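Local structure of cephalosporin acylase (Bacillus halodurans, 2NLZ) at residues D[465-470]-D[528-533]; D[448-453]-D[469-474]; D[162-167]-D[190-195]. The protein is named a cephalosporin acylase and, as a gamma-glutamyltranspeptidase relative of the Ntn-hydrolase clan, probably cleaves amide bonds, although its function is not established. The protein carries 1 engineered substitution. All blocks are in the same frame, centred on the assembly; numbering follows the deposited sequence.

Interaction 1: residues D[465-470]-D[528-533]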
loop_
_atom_site.group_PDB
_atom_site.type_symbol
_atom_site.label_atom_id
_atom_site.label_comp_id
_atom_site.label_asym_id
_atom_site.label_seq_id
_atom_site.Cartn_x
_atom_site.Cartn_y
_atom_site.Cartn_z
ATOM N N ALA D 465 6.061 -0.234 17.497
ATOM C CA ALA D 465 4.908 -0.508 18.364
ATOM C C ALA D 465 3.921 0.637 18.293
ATOM O O ALA D 465 2.710 0.427 18.335
ATOM C CB ALA D 465 5.340 -0.745 19.795
ATOM N N LEU D 466 4.467 1.843 18.175
ATOM C CA LEU D 466 3.688 3.066 18.036
ATOM C C LEU D 466 3.153 3.280 16.611
ATOM O O LEU D 466 2.035 3.751 16.440
ATOM C CB LEU D 466 4.547 4.255 18.462
ATOM C CG LEU D 466 4.405 4.810 19.875
ATOM C CD1 LEU D 466 3.734 3.852 20.807
ATOM C CD2 LEU D 466 5.756 5.179 20.377
ATOM N N ASP D 467 3.961 2.943 15.604
ATOM C CA ASP D 467 3.560 3.011 14.188
ATOM C C ASP D 467 2.360 2.132 13.857
ATOM O O ASP D 467 1.538 2.513 13.024
ATOM C CB ASP D 467 4.714 2.576 13.274
ATOM C CG ASP D 467 5.875 3.548 13.283
ATOM O OD1 ASP D 467 5.650 4.747 13.572
ATOM O OD2 ASP D 467 7.012 3.107 13.000
ATOM N N ALA D 468 2.299 0.957 14.498
ATOM C CA ALA D 468 1.282 -0.071 14.262
ATOM C C ALA D 468 -0.150 0.477 14.278
ATOM O O ALA D 468 -0.494 1.300 15.136
ATOM C CB ALA D 468 1.431 -1.192 15.275
ATOM N N PRO D 469 -0.979 0.033 13.309
ATOM C CA PRO D 469 -2.376 0.466 13.188
ATOM C C PRO D 469 -3.166 0.108 14.431
ATOM O O PRO D 469 -2.871 -0.900 15.077
ATOM C CB PRO D 469 -2.893 -0.328 11.987
ATOM C CG PRO D 469 -1.929 -1.482 11.833
ATOM C CD PRO D 469 -0.609 -0.928 12.253
ATOM N N ARG D 470 -4.153 0.932 14.762
ATOM C CA ARG D 470 -4.832 0.809 16.040
ATOM C C ARG D 470 -6.322 0.609 15.918
ATOM O O ARG D 470 -6.958 1.112 15.002
ATOM C CB ARG D 470 -4.547 2.023 16.924
ATOM C CG ARG D 470 -3.115 2.070 17.452
ATOM C CD ARG D 470 -2.816 3.402 18.101
ATOM N NE ARG D 470 -1.386 3.635 18.249
ATOM C CZ ARG D 470 -0.833 4.835 18.439
ATOM N NH1 ARG D 470 -1.600 5.920 18.500
ATOM N NH2 ARG D 470 0.493 4.951 18.560
ATOM N N THR D 528 8.455 7.623 19.344
ATOM C CA THR D 528 7.548 8.755 19.515
ATOM C C THR D 528 6.333 8.612 18.588
ATOM O O THR D 528 6.415 7.969 17.544
ATOM C CB THR D 528 8.296 10.100 19.281
ATOM O OG1 THR D 528 7.529 11.194 19.795
ATOM C CG2 THR D 528 8.639 10.320 17.794
ATOM N N GLU D 529 5.209 9.198 18.989
ATOM C CA GLU D 529 3.973 9.157 18.203
ATOM C C GLU D 529 4.127 9.752 16.805
ATOM O O GLU D 529 4.377 10.938 16.674
ATOM C CB GLU D 529 2.864 9.910 18.943
ATOM C CG GLU D 529 1.560 9.963 18.183
ATOM C CD GLU D 529 1.056 8.589 17.851
ATOM O OE1 GLU D 529 0.990 8.275 16.642
ATOM O OE2 GLU D 529 0.765 7.822 18.798
ATOM N N PRO D 530 3.982 8.930 15.758
ATOM C CA PRO D 530 4.071 9.492 14.416
ATOM C C PRO D 530 2.831 10.300 13.998
ATOM O O PRO D 530 2.947 11.195 13.166
ATOM C CB PRO D 530 4.258 8.259 13.533
ATOM C CG PRO D 530 3.653 7.145 14.294
ATOM C CD PRO D 530 3.784 7.469 15.740
ATOM N N ARG D 531 1.670 10.022 14.587
ATOM C CA ARG D 531 0.435 10.724 14.210
ATOM C C ARG D 531 0.358 12.221 14.576
ATOM O O ARG D 531 -0.657 12.871 14.314
ATOM C CB ARG D 531 -0.781 9.996 14.772
ATOM C CG ARG D 531 -0.984 8.631 14.179
ATOM C CD ARG D 531 -1.862 7.786 15.069
ATOM N NE ARG D 531 -1.844 6.374 14.690
ATOM C CZ ARG D 531 -0.868 5.519 14.986
ATOM N NH1 ARG D 531 0.201 5.922 15.652
ATOM N NH2 ARG D 531 -0.957 4.259 14.600
ATOM N N THR D 532 1.425 12.759 15.163
ATOM C CA THR D 532 1.431 14.130 15.646
ATOM C C THR D 532 2.839 14.743 15.570
ATOM O O THR D 532 3.784 14.080 15.142
ATOM C CB THR D 532 0.856 14.198 17.088
ATOM O OG1 THR D 532 0.601 15.555 17.461
ATOM C CG2 THR D 532 1.805 13.565 18.093
ATOM N N ASP D 533 2.952 16.025 15.938
ATOM C CA ASP D 533 4.235 16.693 16.146
ATOM C C ASP D 533 4.782 16.115 17.419
ATOM O O ASP D 533 4.030 15.846 18.339
ATOM C CB ASP D 533 4.058 18.194 16.381
ATOM C CG ASP D 533 3.260 18.885 15.300
ATOM O OD1 ASP D 533 3.683 18.867 14.126
ATOM O OD2 ASP D 533 2.218 19.481 15.643
#
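Arg470 and Arg531 each hold CG beside the backbone N (chi1 -71° in Arg470) and run extended to NE, so that two long side chains from opposite directions lay their guanidinium groups flat together, centres 3.5 Å apart. At the shared edge of the pair, Glu529, bent at chi2, offers one oxygen to each arginine. Glu529 OE2 takes Arg470 NH2 at 2.9 Å on its syn lone pair and Arg470 NH1 at 3.0 Å on the syn side, out of plane. Its OE1 receives Arg531 NH1 at 2.7 Å and, on the anti lone pair, the backbone N of Arg531 at 2.8 Å. This salt-bridge network is built on a type I beta turn, Glu529 to Thr532, with the Arg531 N bond inside it, and the shared carboxylate probably offsets the stacked arginines' charge. The turn, after strand 524-528, is fastened to the end of helix 462-467: Arg531 NH1 donates to Leu466 O at 2.9 Å, nearly straight at 167°, and NH2 bonds Ala468 O weakly. Arginine suits position 531 because one flat group serves carbonyls and carboxylate; its NE pairs with Glu482. The rigid ring of Pro530 packs on Asp467, whose OD1 bonds Ser14 of the second subunit.

Interaction 2: residues D[448-453]-D[469-474]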
loop_
_atom_site.group_PDB
_atom_site.type_symbol
_atom_site.label_atom_id
_atom_site.label_comp_id
_atom_site.label_asym_id
_atom_site.label_seq_id
_atom_site.Cartn_x
_atom_site.Cartn_y
_atom_site.Cartn_z
ATOM N N HIS D 448 -2.771 0.985 25.895
ATOM C CA HIS D 448 -1.864 0.273 26.784
ATOM C C HIS D 448 -1.845 -1.225 26.446
ATOM O O HIS D 448 -0.782 -1.848 26.416
ATOM C CB HIS D 448 -2.276 0.476 28.243
ATOM C CG HIS D 448 -1.810 1.769 28.832
ATOM N ND1 HIS D 448 -1.420 1.884 30.147
ATOM C CD2 HIS D 448 -1.661 3.002 28.289
ATOM C CE1 HIS D 448 -1.057 3.131 30.391
ATOM N NE2 HIS D 448 -1.201 3.832 29.283
ATOM N N MET D 449 -3.014 -1.802 26.181
ATOM C CA MET D 449 -3.064 -3.220 25.845
ATOM C C MET D 449 -2.354 -3.473 24.529
ATOM O O MET D 449 -1.639 -4.469 24.391
ATOM C CB MET D 449 -4.499 -3.750 25.768
ATOM C CG MET D 449 -4.556 -5.275 25.827
ATOM S SD MET D 449 -6.145 -6.121 25.570
ATOM C CE MET D 449 -6.614 -5.396 24.036
ATOM N N GLN D 450 -2.540 -2.562 23.572
ATOM C CA GLN D 450 -1.936 -2.742 22.255
ATOM C C GLN D 450 -0.415 -2.627 22.293
ATOM O O GLN D 450 0.251 -3.542 21.815
ATOM C CB GLN D 450 -2.589 -1.858 21.189
ATOM C CG GLN D 450 -3.993 -2.346 20.821
ATOM C CD GLN D 450 -4.823 -1.304 20.079
ATOM O OE1 GLN D 450 -4.633 -1.082 18.885
ATOM N NE2 GLN D 450 -5.767 -0.684 20.775
ATOM N N VAL D 451 0.135 -1.568 22.907
ATOM C CA VAL D 451 1.603 -1.442 22.967
ATOM C C VAL D 451 2.237 -2.576 23.770
ATOM O O VAL D 451 3.330 -3.033 23.428
ATOM C CB VAL D 451 2.148 -0.058 23.470
ATOM C CG1 VAL D 451 1.554 1.096 22.688
ATOM C CG2 VAL D 451 1.916 0.127 24.946
ATOM N N MET D 452 1.544 -3.044 24.812
ATOM C CA MET D 452 2.074 -4.141 25.630
ATOM C C MET D 452 2.155 -5.443 24.845
ATOM O O MET D 452 3.162 -6.160 24.907
ATOM C CB MET D 452 1.297 -4.323 26.946
ATOM C CG MET D 452 1.675 -3.327 28.066
ATOM S SD MET D 452 3.444 -3.276 28.437
ATOM C CE MET D 452 4.070 -1.982 27.362
ATOM N N MET D 453 1.111 -5.732 24.080
ATOM C CA MET D 453 1.119 -6.930 23.245
ATOM C C MET D 453 2.056 -6.787 22.046
ATOM O O MET D 453 2.728 -7.743 21.664
ATOM C CB MET D 453 -0.289 -7.273 22.806
ATOM C CG MET D 453 -1.124 -7.752 23.939
ATOM S SD MET D 453 -2.442 -8.760 23.305
ATOM C CE MET D 453 -3.801 -7.774 23.824
ATOM N N PRO D 469 -0.979 0.033 13.309
ATOM C CA PRO D 469 -2.376 0.466 13.188
ATOM C C PRO D 469 -3.166 0.108 14.431
ATOM O O PRO D 469 -2.871 -0.900 15.077
ATOM C CB PRO D 469 -2.893 -0.328 11.987
ATOM C CG PRO D 469 -1.929 -1.482 11.833
ATOM C CD PRO D 469 -0.609 -0.928 12.253
ATOM N N ARG D 470 -4.153 0.932 14.762
ATOM C CA ARG D 470 -4.832 0.809 16.040
ATOM C C ARG D 470 -6.322 0.609 15.918
ATOM O O ARG D 470 -6.958 1.112 15.002
ATOM C CB ARG D 470 -4.547 2.023 16.924
ATOM C CG ARG D 470 -3.115 2.070 17.452
ATOM C CD ARG D 470 -2.816 3.402 18.101
ATOM N NE ARG D 470 -1.386 3.635 18.249
ATOM C CZ ARG D 470 -0.833 4.835 18.439
ATOM N NH1 ARG D 470 -1.600 5.920 18.500
ATOM N NH2 ARG D 470 0.493 4.951 18.560
ATOM N N TRP D 471 -6.869 -0.144 16.860
ATOM C CA TRP D 471 -8.302 -0.278 17.004
ATOM C C TRP D 471 -8.720 0.336 18.331
ATOM O O TRP D 471 -7.894 0.470 19.241
ATOM C CB TRP D 471 -8.697 -1.755 16.973
ATOM C CG TRP D 471 -7.953 -2.561 17.977
ATOM C CD1 TRP D 471 -6.800 -3.271 17.771
ATOM C CD2 TRP D 471 -8.292 -2.732 19.360
ATOM N NE1 TRP D 471 -6.406 -3.872 18.941
ATOM C CE2 TRP D 471 -7.304 -3.553 19.929
ATOM C CE3 TRP D 471 -9.334 -2.269 20.167
ATOM C CZ2 TRP D 471 -7.328 -3.918 21.270
ATOM C CZ3 TRP D 471 -9.352 -2.628 21.506
ATOM C CH2 TRP D 471 -8.359 -3.444 22.042
ATOM N N GLN D 472 -9.997 0.710 18.437
ATOM C CA GLN D 472 -10.580 1.063 19.730
ATOM C C GLN D 472 -12.073 0.795 19.823
ATOM O O GLN D 472 -12.832 1.158 18.931
ATOM C CB GLN D 472 -10.253 2.500 20.144
ATOM C CG GLN D 472 -10.970 3.604 19.413
ATOM C CD GLN D 472 -10.800 4.926 20.126
ATOM O OE1 GLN D 472 -11.005 5.021 21.340
ATOM N NE2 GLN D 472 -10.410 5.954 19.383
ATOM N N TRP D 473 -12.474 0.143 20.913
ATOM C CA TRP D 473 -13.882 -0.146 21.193
ATOM C C TRP D 473 -14.581 1.069 21.808
ATOM O O TRP D 473 -14.014 1.740 22.665
ATOM C CB TRP D 473 -13.976 -1.345 22.141
ATOM C CG TRP D 473 -15.290 -1.493 22.802
ATOM C CD1 TRP D 473 -16.392 -2.092 22.293
ATOM C CD2 TRP D 473 -15.645 -1.029 24.100
ATOM N NE1 TRP D 473 -17.421 -2.040 23.194
ATOM C CE2 TRP D 473 -16.988 -1.387 24.314
ATOM C CE3 TRP D 473 -14.961 -0.340 25.101
ATOM C CZ2 TRP D 473 -17.663 -1.080 25.493
ATOM C CZ3 TRP D 473 -15.633 -0.038 26.275
ATOM C CH2 TRP D 473 -16.972 -0.407 26.459
ATOM N N THR D 474 -15.813 1.341 21.378
ATOM C CA THR D 474 -16.599 2.453 21.936
ATOM C C THR D 474 -17.868 2.026 22.690
ATOM O O THR D 474 -17.943 2.194 23.908
ATOM C CB THR D 474 -16.996 3.501 20.861
ATOM O OG1 THR D 474 -17.780 2.875 19.832
ATOM C CG2 THR D 474 -15.763 4.161 20.254
#
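Gln450 reaches from its helix to Trp471 and lays its amide flat on the indole. Its CB faces the strand, and CG, set beside the backbone N, stands just outside the ring rim, 3.4 Å from Trp471 NE1. The chain then runs extended. CD comes above the rim, 3.4 Å from Trp471 CE2, NE2 lies over the centre of the indole, and the amide and ring planes are only 9° apart, a stacked pair. At the tip the two branches divide the backbone of Trp471 between them: OE1 of Gln450 accepts from Trp471 N at 3.2 Å with an angle of 161°, and NE2 of Gln450 donates to Trp471 O at 2.9 Å. A second bond from NE2 goes to Gln446 O, one turn back on the helix. Glutamine suits the place because one amide both accepts and donates, matching a strand residue's N-H and C=O in a buried setting. Trp471 CG sits between the backbone N and the carbonyl carbon (chi1 54°), which sets one ring face against the Gln450 amide. Met449 touches from another side, its CE meeting the ring edge at CZ2. An alanine in place of the Trp471 indole would take away the surface under the Gln450 amide; this would probably open a gap beside Met449 and leave Gln300 without the N-H it meets, though the backbone bonds could remain. Around this contact, helix 294-314 supplies Gln300 to bond Trp471 NE1, helix 274-283 packs on Met449, and strand 478-481 pairs antiparallel with 471-473.

Interaction 3: residues D[162-167]-D[190-195]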
loop_
_atom_site.group_PDB
_atom_site.type_symbol
_atom_site.label_atom_id
_atom_site.label_comp_id
_atom_site.label_asym_id
_atom_site.label_seq_id
_atom_site.Cartn_x
_atom_site.Cartn_y
_atom_site.Cartn_z
ATOM N N TYR D 162 -6.738 22.169 16.430
ATOM C CA TYR D 162 -7.516 21.905 17.635
ATOM C C TYR D 162 -7.815 23.177 18.409
ATOM O O TYR D 162 -8.826 23.255 19.102
ATOM C CB TYR D 162 -6.807 20.906 18.540
ATOM C CG TYR D 162 -6.752 19.508 17.992
ATOM C CD1 TYR D 162 -5.590 19.021 17.401
ATOM C CD2 TYR D 162 -7.862 18.661 18.068
ATOM C CE1 TYR D 162 -5.529 17.732 16.896
ATOM C CE2 TYR D 162 -7.816 17.365 17.564
ATOM C CZ TYR D 162 -6.642 16.911 16.980
ATOM O OH TYR D 162 -6.571 15.635 16.476
ATOM N N TRP D 163 -6.925 24.159 18.291
ATOM C CA TRP D 163 -7.138 25.465 18.888
ATOM C C TRP D 163 -8.274 26.182 18.151
ATOM O O TRP D 163 -9.113 26.821 18.779
ATOM C CB TRP D 163 -5.843 26.281 18.823
ATOM C CG TRP D 163 -5.675 27.358 19.867
ATOM C CD1 TRP D 163 -6.631 28.223 20.335
ATOM C CD2 TRP D 163 -4.462 27.708 20.536
ATOM N NE1 TRP D 163 -6.086 29.078 21.265
ATOM C CE2 TRP D 163 -4.757 28.780 21.407
ATOM C CE3 TRP D 163 -3.156 27.213 20.494
ATOM C CZ2 TRP D 163 -3.789 29.358 22.228
ATOM C CZ3 TRP D 163 -2.196 27.795 21.302
ATOM C CH2 TRP D 163 -2.518 28.851 22.157
ATOM N N LYS D 164 -8.299 26.069 16.823
ATOM C CA LYS D 164 -9.368 26.670 16.028
ATOM C C LYS D 164 -10.688 25.989 16.273
ATOM O O LYS D 164 -11.703 26.659 16.364
ATOM C CB LYS D 164 -9.059 26.644 14.535
ATOM C CG LYS D 164 -8.396 27.907 14.019
ATOM C CD LYS D 164 -8.850 28.198 12.599
ATOM C CE LYS D 164 -10.338 28.499 12.555
ATOM N NZ LYS D 164 -10.905 28.186 11.228
ATOM N N ALA D 165 -10.660 24.659 16.382
ATOM C CA ALA D 165 -11.855 23.862 16.665
ATOM C C ALA D 165 -12.456 24.244 18.007
ATOM O O ALA D 165 -13.675 24.349 18.143
ATOM C CB ALA D 165 -11.528 22.376 16.637
ATOM N N ALA D 166 -11.584 24.464 18.986
ATOM C CA ALA D 166 -12.004 24.889 20.314
ATOM C C ALA D 166 -12.570 26.296 20.291
ATOM O O ALA D 166 -13.470 26.596 21.054
ATOM C CB ALA D 166 -10.860 24.797 21.306
ATOM N N TYR D 167 -12.043 27.151 19.419
ATOM C CA TYR D 167 -12.589 28.498 19.260
ATOM C C TYR D 167 -13.951 28.482 18.550
ATOM O O TYR D 167 -14.927 29.020 19.080
ATOM C CB TYR D 167 -11.606 29.427 18.530
ATOM C CG TYR D 167 -12.137 30.837 18.359
ATOM C CD1 TYR D 167 -12.632 31.279 17.132
ATOM C CD2 TYR D 167 -12.172 31.721 19.432
ATOM C CE1 TYR D 167 -13.138 32.572 16.976
ATOM C CE2 TYR D 167 -12.672 33.017 19.285
ATOM C CZ TYR D 167 -13.153 33.433 18.058
ATOM O OH TYR D 167 -13.644 34.710 17.919
ATOM N N GLY D 190 -8.972 37.913 18.871
ATOM C CA GLY D 190 -10.367 37.724 18.478
ATOM C C GLY D 190 -10.574 36.533 17.558
ATOM O O GLY D 190 -11.600 36.424 16.886
ATOM N N ARG D 191 -9.579 35.652 17.526
ATOM C CA ARG D 191 -9.657 34.368 16.843
ATOM C C ARG D 191 -8.581 33.451 17.428
ATOM O O ARG D 191 -7.775 33.877 18.259
ATOM C CB ARG D 191 -9.528 34.536 15.317
ATOM C CG ARG D 191 -8.131 34.445 14.715
ATOM C CD ARG D 191 -7.394 35.757 14.717
ATOM N NE ARG D 191 -6.046 35.588 14.202
ATOM C CZ ARG D 191 -5.313 36.545 13.643
ATOM N NH1 ARG D 191 -4.096 36.253 13.216
ATOM N NH2 ARG D 191 -5.783 37.779 13.496
ATOM N N ALA D 192 -8.589 32.186 17.027
ATOM C CA ALA D 192 -7.530 31.262 17.418
ATOM C C ALA D 192 -6.295 31.496 16.543
ATOM O O ALA D 192 -6.438 31.771 15.352
ATOM C CB ALA D 192 -8.010 29.829 17.299
ATOM N N PRO D 193 -5.084 31.380 17.130
ATOM C CA PRO D 193 -3.800 31.582 16.441
ATOM C C PRO D 193 -3.677 30.817 15.131
ATOM O O PRO D 193 -4.074 29.659 15.060
ATOM C CB PRO D 193 -2.782 31.022 17.428
ATOM C CG PRO D 193 -3.421 31.148 18.748
ATOM C CD PRO D 193 -4.893 31.026 18.547
ATOM N N ARG D 194 -3.133 31.466 14.106
ATOM C CA ARG D 194 -2.944 30.829 12.802
ATOM C C ARG D 194 -1.633 30.060 12.809
ATOM O O ARG D 194 -0.850 30.173 13.747
ATOM C CB ARG D 194 -2.925 31.867 11.669
ATOM C CG ARG D 194 -4.092 32.834 11.666
ATOM C CD ARG D 194 -4.058 33.775 10.465
ATOM N NE ARG D 194 -5.027 34.865 10.609
ATOM C CZ ARG D 194 -6.336 34.764 10.377
ATOM N NH1 ARG D 194 -6.874 33.616 9.977
ATOM N NH2 ARG D 194 -7.120 35.819 10.548
ATOM N N VAL D 195 -1.398 29.278 11.764
ATOM C CA VAL D 195 -0.129 28.590 11.596
ATOM C C VAL D 195 0.994 29.617 11.461
ATOM O O VAL D 195 0.898 30.551 10.668
ATOM C CB VAL D 195 -0.132 27.712 10.337
ATOM C CG1 VAL D 195 1.070 26.795 10.333
ATOM C CG2 VAL D 195 -1.425 26.916 10.245
#
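Over one face of the Trp163 indole lies Pro193, whose CD stands 3.6 Å from the centroid of the five-membered ring and 11° off its normal, a CH-pi contact; Trp199 and Phe381 each meet the Trp163 ring edge-to-face. One face of the Tyr167 ring takes Arg191 CA, 4.0 Å from its centroid, together with Ala192 N. Helix 157-173 is packed against the loop that joins helix 180-186 to strand 198-199. Both rings reach the loop because their CG atoms lie anti to the backbone N (chi1 -179° in Tyr167), one helical turn apart. Ala192 points between them: its CB is 3.5 Å from Trp163 O, 3.7 Å from Lys164 CA and 3.8 Å from Tyr167 CB. A small methyl suits so close an approach to the helix backbone, and the proline that follows presents its CD and CG methylenes to the indole face. Trp163 NE1 bonds Phe186 O. Toward solvent, the Lys164 chain bends away beyond CG, and Arg191 leads its guanidinium off to a salt bridge with Glu197. Gly190, whose positive phi is readily adopted by glycine, places its carbonyl near the tyrosine hydroxyl, with Tyr167 OH 2.9 Å from Gly190 O.

Overall arrangement
Interactions 1 and 2 are buried neighbours, their centres about 12 Å apart, and share Pro469 and Arg470 on the run from helix 462-467 into strand 471-473. They touch where Leu466 CD1 packs on Val451 CG1. Charge dominates interaction 1, which ties this run to the turn after strand 524-528 near the second subunit; a neutral amide and an indole carry interaction 2, which ties it to helix 444-457. Interaction 3 is different in kind: partly buried and closer to the surface, it fastens loop 190-195 to helix 157-173 mainly through CH-pi and apolar contacts. Its centre lies about 25 Å from that of interaction 1 and about 30 Å from that of interaction 2, touching neither.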